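Local coordinates for protein NAD-dependent formate dehydrogenase gamma subunit (Cupriavidus necator, PDB 6VW7) that carries a [2Fe-2S] cluster in a thioredoxin-like domain and probably exchanges electrons with the NAD-reducing partner subunit of a cytosolic formate dehydrogenase, at residues Pro33-Ile38 against Gly43-Ala48. Sequence-based numbering, arbitrary orientation.
Sequences PILHEI and GYIPDA
Ile38 and Ile45 bring their CA atoms within 6.1 Å of each other where the chain leaves helix 31-42 and crosses past its last turns, a helix-loop-helix turn in the helical N-terminal half of this thioredoxin-like [2Fe-2S] protein. The contact between loop and helix is made by apolar side chains and by methyls lying against backbone carbonyls. Ile38 does most of its touching with one methyl, CG2, which lies anti to its own backbone N and reaches over the crossing chain. Ile38 CG2 sits 3.6 Å from Tyr44 O. On Pro46, Ile38 CG2 meets CD at 4.0 Å, and it also packs on Ile45 CG1. One helical turn earlier, Leu35 crosses Ile45 at about a right angle, Leu35 CD2 meeting Ile45 CG2 at 4.0 Å. The other branch of Ile45 runs past the helix backbone, where chi2 near 118°, off the staggered values, leaves Ile45 CD1 3.9 Å from Leu35 O.

Gly43 ends the helix with a positive phi of 100°, after which the chain is extended through Tyr44 and Ile45. Backbone hydrogen bonds between Ile45 and Arg75 tie the loop to a later segment. Ile53 of helix 50-57 packs on both Leu35 and Ile38, while Ile68 of helix 61-70 reaches Leu35 and Ile45, so the same side chains also pack against helices 50-57 and 61-70. Burial has a polar cost: Tyr44 O, buried here with Ile38 CG2 against it, has no hydrogen-bonding partner in the model.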
ATOM      1  N   PRO A  33      -8.103   4.018  17.971  1.00 20.28           N
ATOM      2  CA  PRO A  33      -9.457   4.355  17.479  1.00 22.73           C
ATOM      3  C   PRO A  33     -10.045   5.573  18.164  1.00 23.97           C
ATOM      4  O   PRO A  33     -10.761   6.362  17.527  1.00 23.88           O
ATOM      5  CB  PRO A  33     -10.267   3.085  17.772  1.00 23.21           C
ATOM      6  CG  PRO A  33      -9.202   1.966  17.645  1.00 22.01           C
ATOM      7  CD  PRO A  33      -7.974   2.575  18.278  1.00 21.21           C
ATOM      8  N   ILE A  34      -9.775   5.748  19.459  1.00 24.41           N
ATOM      9  CA  ILE A  34     -10.282   6.926  20.163  1.00 26.39           C
ATOM     10  C   ILE A  34      -9.627   8.187  19.612  1.00 25.37           C
ATOM     11  O   ILE A  34     -10.303   9.173  19.301  1.00 23.86           O
ATOM     12  CB  ILE A  34     -10.050   6.789  21.679  1.00 23.73           C
ATOM     13  CG1 ILE A  34     -11.023   5.778  22.278  1.00 24.28           C
ATOM     14  CG2 ILE A  34     -10.157   8.147  22.378  1.00 23.38           C
ATOM     15  CD1 ILE A  34     -10.774   5.471  23.756  1.00 23.26           C
ATOM     16  N   LEU A  35      -8.299   8.165  19.464  1.00 23.09           N
ATOM     17  CA  LEU A  35      -7.592   9.343  18.972  1.00 23.62           C
ATOM     18  C   LEU A  35      -8.034   9.694  17.556  1.00 25.39           C
ATOM     19  O   LEU A  35      -8.185  10.874  17.224  1.00 28.08           O
ATOM     20  CB  LEU A  35      -6.074   9.112  19.025  1.00 22.79           C
ATOM     21  CG  LEU A  35      -5.452   9.002  20.425  1.00 24.06           C
ATOM     22  CD1 LEU A  35      -3.934   8.642  20.359  1.00 22.62           C
ATOM     23  CD2 LEU A  35      -5.651  10.280  21.197  1.00 26.24           C
ATOM     24  N   HIS A  36      -8.242   8.680  16.707  1.00 23.65           N
ATOM     25  CA  HIS A  36      -8.769   8.918  15.362  1.00 25.10           C
ATOM     26  C   HIS A  36     -10.149   9.579  15.399  1.00 23.28           C
ATOM     27  O   HIS A  36     -10.422  10.520  14.642  1.00 24.23           O
ATOM     28  CB  HIS A  36      -8.846   7.603  14.589  1.00 24.37           C
ATOM     29  CG  HIS A  36      -7.532   7.169  14.004  1.00 25.45           C
ATOM     30  ND1 HIS A  36      -6.794   7.969  13.158  1.00 25.69           N
ATOM     31  CD2 HIS A  36      -6.828   6.019  14.146  1.00 23.95           C
ATOM     32  CE1 HIS A  36      -5.699   7.324  12.790  1.00 24.41           C
ATOM     33  NE2 HIS A  36      -5.690   6.145  13.387  1.00 24.53           N
ATOM     34  N   GLU A  37     -11.051   9.075  16.237  1.00 23.11           N
ATOM     35  CA  GLU A  37     -12.409   9.630  16.240  1.00 24.09           C
ATOM     36  C   GLU A  37     -12.428  11.067  16.760  1.00 25.60           C
ATOM     37  O   GLU A  37     -13.165  11.908  16.236  1.00 25.42           O
ATOM     38  CB  GLU A  37     -13.351   8.755  17.071  1.00 21.92           C
ATOM     39  CG  GLU A  37     -14.829   9.218  17.064  1.00 33.42           C
ATOM     40  CD  GLU A  37     -15.521   9.077  15.704  1.00 37.20           C
ATOM     41  OE1 GLU A  37     -14.892   8.565  14.746  1.00 38.42           O
ATOM     42  OE2 GLU A  37     -16.706   9.484  15.598  1.00 42.07           O
ATOM     43  N   ILE A  38     -11.623  11.366  17.784  1.00 25.36           N
ATOM     44  CA  ILE A  38     -11.489  12.743  18.262  1.00 27.10           C
ATOM     45  C   ILE A  38     -10.950  13.644  17.155  1.00 26.92           C
ATOM     46  O   ILE A  38     -11.532  14.685  16.842  1.00 26.59           O
ATOM     47  CB  ILE A  38     -10.590  12.805  19.514  1.00 25.78           C
ATOM     48  CG1 ILE A  38     -11.195  11.987  20.660  1.00 26.30           C
ATOM     49  CG2 ILE A  38     -10.414  14.261  19.945  1.00 25.43           C
ATOM     50  CD1 ILE A  38     -10.292  11.889  21.916  1.00 24.91           C
ATOM     51  N   GLY A  43     -10.984  17.860  14.689  1.00 35.50           N
ATOM     52  CA  GLY A  43      -9.897  18.410  13.919  1.00 36.90           C
ATOM     53  C   GLY A  43      -8.525  18.181  14.517  1.00 37.08           C
ATOM     54  O   GLY A  43      -7.533  18.274  13.794  1.00 39.97           O
ATOM     55  N   TYR A  44      -8.449  17.852  15.803  1.00 37.36           N
ATOM     56  CA  TYR A  44      -7.185  17.669  16.511  1.00 37.27           C
ATOM     57  C   TYR A  44      -7.499  16.988  17.832  1.00 35.11           C
ATOM     58  O   TYR A  44      -8.661  16.808  18.192  1.00 36.01           O
ATOM     59  CB  TYR A  44      -6.465  19.009  16.743  1.00 39.16           C
ATOM     60  CG  TYR A  44      -7.239  19.993  17.610  1.00 41.75           C
ATOM     61  CD1 TYR A  44      -8.386  20.626  17.133  1.00 41.04           C
ATOM     62  CD2 TYR A  44      -6.827  20.285  18.905  1.00 41.24           C
ATOM     63  CE1 TYR A  44      -9.109  21.525  17.931  1.00 42.90           C
ATOM     64  CE2 TYR A  44      -7.535  21.188  19.706  1.00 42.71           C
ATOM     65  CZ  TYR A  44      -8.676  21.804  19.210  1.00 43.56           C
ATOM     66  OH  TYR A  44      -9.385  22.687  19.996  1.00 44.79           O
ATOM     67  N   ILE A  45      -6.453  16.627  18.568  1.00 34.86           N
ATOM     68  CA  ILE A  45      -6.663  16.067  19.897  1.00 36.17           C
ATOM     69  C   ILE A  45      -6.262  17.136  20.909  1.00 33.74           C
ATOM     70  O   ILE A  45      -5.062  17.387  21.093  1.00 31.59           O
ATOM     71  CB  ILE A  45      -5.869  14.772  20.107  1.00 36.64           C
ATOM     72  CG1 ILE A  45      -6.345  13.700  19.121  1.00 37.39           C
ATOM     73  CG2 ILE A  45      -5.996  14.288  21.550  1.00 36.94           C
ATOM     74  CD1 ILE A  45      -5.276  13.272  18.212  1.00 38.63           C
ATOM     75  N   PRO A  46      -7.215  17.774  21.591  1.00 32.55           N
ATOM     76  CA  PRO A  46      -6.852  18.829  22.543  1.00 32.19           C
ATOM     77  C   PRO A  46      -6.173  18.234  23.759  1.00 34.32           C
ATOM     78  O   PRO A  46      -6.485  17.118  24.184  1.00 35.18           O
ATOM     79  CB  PRO A  46      -8.197  19.461  22.922  1.00 33.51           C
ATOM     80  CG  PRO A  46      -9.250  18.760  22.085  1.00 31.96           C
ATOM     81  CD  PRO A  46      -8.665  17.493  21.590  1.00 31.79           C
ATOM     82  N   ASP A  47      -5.245  19.008  24.333  1.00 37.31           N
ATOM     83  CA  ASP A  47      -4.565  18.571  25.550  1.00 38.18           C
ATOM     84  C   ASP A  47      -5.567  18.207  26.636  1.00 35.97           C
ATOM     85  O   ASP A  47      -5.335  17.281  27.424  1.00 35.39           O
ATOM     86  CB  ASP A  47      -3.624  19.670  26.051  1.00 43.59           C
ATOM     87  CG  ASP A  47      -2.279  19.685  25.320  1.00 48.59           C
ATOM     88  OD1 ASP A  47      -1.954  18.726  24.578  1.00 47.17           O
ATOM     89  OD2 ASP A  47      -1.552  20.690  25.486  1.00 51.55           O
ATOM     90  N   ALA A  48      -6.689  18.930  26.697  1.00 34.43           N
ATOM     91  CA  ALA A  48      -7.676  18.679  27.739  1.00 36.44           C
ATOM     92  C   ALA A  48      -8.376  17.335  27.579  1.00 33.84           C
ATOM     93  O   ALA A  48      -9.036  16.889  28.522  1.00 36.03           O
ATOM     94  CB  ALA A  48      -8.718  19.802  27.770  1.00 38.77           C
TER